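Local atomic coordinates of enoyl-[acyl-carrier-protein] reductase [FMN] (Thermotoga maritima, PDB entry 5GVJ), a protein that probably reduces enoyl-acyl-carrier-protein thioesters with NADH in fatty acid synthesis, using FMN as its flavin cofactor. Residues V136-M141 against F153-K158. The protein carries 1 engineered substitution. Residues are numbered along the deposited sequence; the frame is centred on the assembly and turned at random.
Sequences VIAEGM and FVLVNK
With CG anti to the backbone N (chi1 -179°) and a second torsion of 71°, Leu155 reaches from its helix to the strand end at Ala138 and Glu139, and methyl CD2 does most of the touching. Leu155 CD2 lies 3.8 Å from Ala138 CB, and Leu155 CG is 4.0 Å from that CB. The branch also meets main chain, from the carbonyl carbon of Ala138 to Glu139: Leu155 CD2 is 3.5 Å from both Glu139 N and Glu139 O, so it rests against the backbone on both sides of that residue's CA. Gly140 N, 4.0 Å from Leu155 CD2, carries the patch on to the loop after the strand. Val156 adds a second, looser contact, its CG2 standing 4.2 Å from Ala138 CB; the small alanine side chain thus meets methyls from two successive helix residues. No hydrogen bond links the two segments, and the contact is purely van der Waals.

Glu139 points the other way, its CB directed off the helix and its chain extended, consistent with one face of the strand end packing on the helix while the other faces the FMN site, which holds no FMN in this chain. The backbone of Ala138 pairs with Ile168 of the neighbouring strand, and Ile217 of the second subunit also packs on Leu155. The axes of strand 136-139 and of helix residues 153-158 approach to 7.9 Å and run nearly antiparallel, at 152°. This is a beta-alpha unit of the TIM-barrel fold of the nitronate monooxygenase family, strand 136-139 being followed by helix 152-162, with Glu139, an FMN-binding residue, at the C-terminal end of the strand, where such barrels place their active sites.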
ATOM      1  N   VAL A 136       2.300 -15.649   9.399  1.00 14.82           N
ATOM      2  CA  VAL A 136       1.865 -15.509   8.015  1.00 11.45           C
ATOM      3  C   VAL A 136       2.550 -14.311   7.400  1.00 14.08           C
ATOM      4  O   VAL A 136       2.806 -13.306   8.073  1.00 15.87           O
ATOM      5  CB  VAL A 136       0.333 -15.374   7.868  1.00 13.81           C
ATOM      6  CG1 VAL A 136      -0.350 -16.609   8.390  1.00 17.91           C
ATOM      7  CG2 VAL A 136      -0.162 -14.127   8.577  1.00 15.82           C
ATOM      8  N   ILE A 137       2.865 -14.437   6.122  1.00 13.59           N
ATOM      9  CA  ILE A 137       3.354 -13.335   5.317  1.00 14.77           C
ATOM     10  C   ILE A 137       2.149 -12.781   4.574  1.00 17.91           C
ATOM     11  O   ILE A 137       1.473 -13.511   3.836  1.00 17.42           O
ATOM     12  CB  ILE A 137       4.457 -13.789   4.348  1.00 16.82           C
ATOM     13  CG1 ILE A 137       5.712 -14.241   5.119  1.00 14.22           C
ATOM     14  CG2 ILE A 137       4.828 -12.650   3.394  1.00 13.70           C
ATOM     15  CD1 ILE A 137       6.594 -15.228   4.354  1.00 18.68           C
ATOM     16  N   ALA A 138       1.844 -11.510   4.808  1.00 12.37           N
ATOM     17  CA  ALA A 138       0.761 -10.836   4.112  1.00 15.04           C
ATOM     18  C   ALA A 138       1.415 -10.078   2.970  1.00 15.96           C
ATOM     19  O   ALA A 138       2.138  -9.109   3.200  1.00 15.57           O
ATOM     20  CB  ALA A 138      -0.003  -9.908   5.053  1.00 13.61           C
ATOM     21  N   GLU A 139       1.205 -10.540   1.750  1.00 15.94           N
ATOM     22  CA  GLU A 139       1.941 -10.014   0.606  1.00 15.99           C
ATOM     23  C   GLU A 139       1.026  -9.141  -0.241  1.00 16.09           C
ATOM     24  O   GLU A 139       0.121  -9.653  -0.909  1.00 16.65           O
ATOM     25  CB  GLU A 139       2.526 -11.154  -0.226  1.00 16.14           C
ATOM     26  CG  GLU A 139       3.289 -10.660  -1.438  1.00 17.63           C
ATOM     27  CD  GLU A 139       3.970 -11.794  -2.179  1.00 26.04           C
ATOM     28  OE1 GLU A 139       3.334 -12.413  -3.054  1.00 28.69           O
ATOM     29  OE2 GLU A 139       5.139 -12.066  -1.865  1.00 31.84           O
ATOM     30  N   GLY A 140       1.275  -7.831  -0.230  1.00 17.39           N
ATOM     31  CA  GLY A 140       0.503  -6.922  -1.054  1.00 15.18           C
ATOM     32  C   GLY A 140       0.869  -7.015  -2.524  1.00 17.37           C
ATOM     33  O   GLY A 140       1.971  -7.428  -2.910  1.00 15.17           O
ATOM     34  N   MET A 141      -0.093  -6.621  -3.365  1.00 15.35           N
ATOM     35  CA  MET A 141       0.029  -6.752  -4.817  1.00 17.83           C
ATOM     36  C   MET A 141       1.035  -5.789  -5.443  1.00 16.89           C
ATOM     37  O   MET A 141       1.243  -5.870  -6.659  1.00 19.18           O
ATOM     38  CB  MET A 141      -1.340  -6.556  -5.467  1.00 19.07           C
ATOM     39  CG  MET A 141      -1.984  -5.240  -5.121  1.00 21.26           C
ATOM     40  SD  MET A 141      -1.670  -4.042  -6.422  1.00 39.69           S
ATOM     41  CE  MET A 141      -2.745  -4.691  -7.710  1.00 36.34           C
ATOM     42  N   PHE A 153      -0.838  -1.812   2.201  1.00 14.53           N
ATOM     43  CA  PHE A 153      -1.350  -0.875   3.189  1.00 15.14           C
ATOM     44  C   PHE A 153      -2.631  -1.386   3.814  1.00 15.49           C
ATOM     45  O   PHE A 153      -2.833  -1.270   5.029  1.00 12.66           O
ATOM     46  CB  PHE A 153      -1.593   0.484   2.532  1.00 16.62           C
ATOM     47  CG  PHE A 153      -1.479   1.620   3.474  1.00 15.02           C
ATOM     48  CD1 PHE A 153      -0.259   2.243   3.669  1.00 15.64           C
ATOM     49  CD2 PHE A 153      -2.578   2.046   4.194  1.00 17.10           C
ATOM     50  CE1 PHE A 153      -0.143   3.281   4.563  1.00 16.16           C
ATOM     51  CE2 PHE A 153      -2.472   3.088   5.080  1.00 21.69           C
ATOM     52  CZ  PHE A 153      -1.247   3.708   5.265  1.00 18.71           C
ATOM     53  N   VAL A 154      -3.506  -1.959   2.991  1.00 13.48           N
ATOM     54  CA  VAL A 154      -4.777  -2.490   3.468  1.00 11.59           C
ATOM     55  C   VAL A 154      -4.595  -3.890   4.050  1.00 14.05           C
ATOM     56  O   VAL A 154      -5.119  -4.218   5.124  1.00 14.00           O
ATOM     57  CB  VAL A 154      -5.793  -2.492   2.311  1.00 13.17           C
ATOM     58  CG1 VAL A 154      -7.048  -3.271   2.701  1.00 14.89           C
ATOM     59  CG2 VAL A 154      -6.148  -1.046   1.890  1.00 13.94           C
ATOM     60  N   LEU A 155      -3.866  -4.743   3.335  1.00 12.08           N
ATOM     61  CA  LEU A 155      -3.822  -6.162   3.676  1.00 14.55           C
ATOM     62  C   LEU A 155      -3.179  -6.402   5.037  1.00 14.50           C
ATOM     63  O   LEU A 155      -3.699  -7.166   5.855  1.00 14.57           O
ATOM     64  CB  LEU A 155      -3.067  -6.923   2.594  1.00 12.69           C
ATOM     65  CG  LEU A 155      -2.977  -8.430   2.814  1.00 14.96           C
ATOM     66  CD1 LEU A 155      -4.337  -9.081   2.595  1.00 16.07           C
ATOM     67  CD2 LEU A 155      -1.928  -8.996   1.856  1.00 14.91           C
ATOM     68  N   VAL A 156      -2.025  -5.784   5.288  1.00 13.54           N
ATOM     69  CA  VAL A 156      -1.353  -5.996   6.566  1.00 13.80           C
ATOM     70  C   VAL A 156      -2.252  -5.573   7.721  1.00 14.95           C
ATOM     71  O   VAL A 156      -2.302  -6.239   8.759  1.00 15.12           O
ATOM     72  CB  VAL A 156      -0.006  -5.251   6.600  1.00 12.39           C
ATOM     73  CG1 VAL A 156       0.629  -5.346   7.988  1.00 13.48           C
ATOM     74  CG2 VAL A 156       0.925  -5.817   5.549  1.00 10.94           C
ATOM     75  N   ASN A 157      -2.968  -4.455   7.559  1.00 13.37           N
ATOM     76  CA  ASN A 157      -3.862  -3.970   8.606  1.00 12.29           C
ATOM     77  C   ASN A 157      -4.951  -4.993   8.898  1.00 14.67           C
ATOM     78  O   ASN A 157      -5.156  -5.382  10.051  1.00 15.97           O
ATOM     79  CB  ASN A 157      -4.460  -2.628   8.169  1.00 15.34           C
ATOM     80  CG  ASN A 157      -5.294  -1.953   9.258  1.00 17.09           C
ATOM     81  OD1 ASN A 157      -5.603  -2.547  10.291  1.00 17.80           O
ATOM     82  ND2 ASN A 157      -5.649  -0.685   9.023  1.00 16.26           N
ATOM     83  N   LYS A 158      -5.647  -5.459   7.856  1.00 11.69           N
ATOM     84  CA  LYS A 158      -6.774  -6.362   8.087  1.00 13.40           C
ATOM     85  C   LYS A 158      -6.294  -7.712   8.599  1.00 17.02           C
ATOM     86  O   LYS A 158      -6.877  -8.274   9.533  1.00 18.58           O
ATOM     87  CB  LYS A 158      -7.582  -6.540   6.799  1.00 12.05           C
ATOM     88  CG  LYS A 158      -8.745  -7.524   6.918  1.00 14.98           C
ATOM     89  CD  LYS A 158      -9.761  -7.054   7.964  1.00 21.96           C
ATOM     90  CE  LYS A 158     -11.059  -7.851   7.882  1.00 24.85           C
ATOM     91  NZ  LYS A 158     -11.881  -7.711   9.122  1.00 22.14           N
TER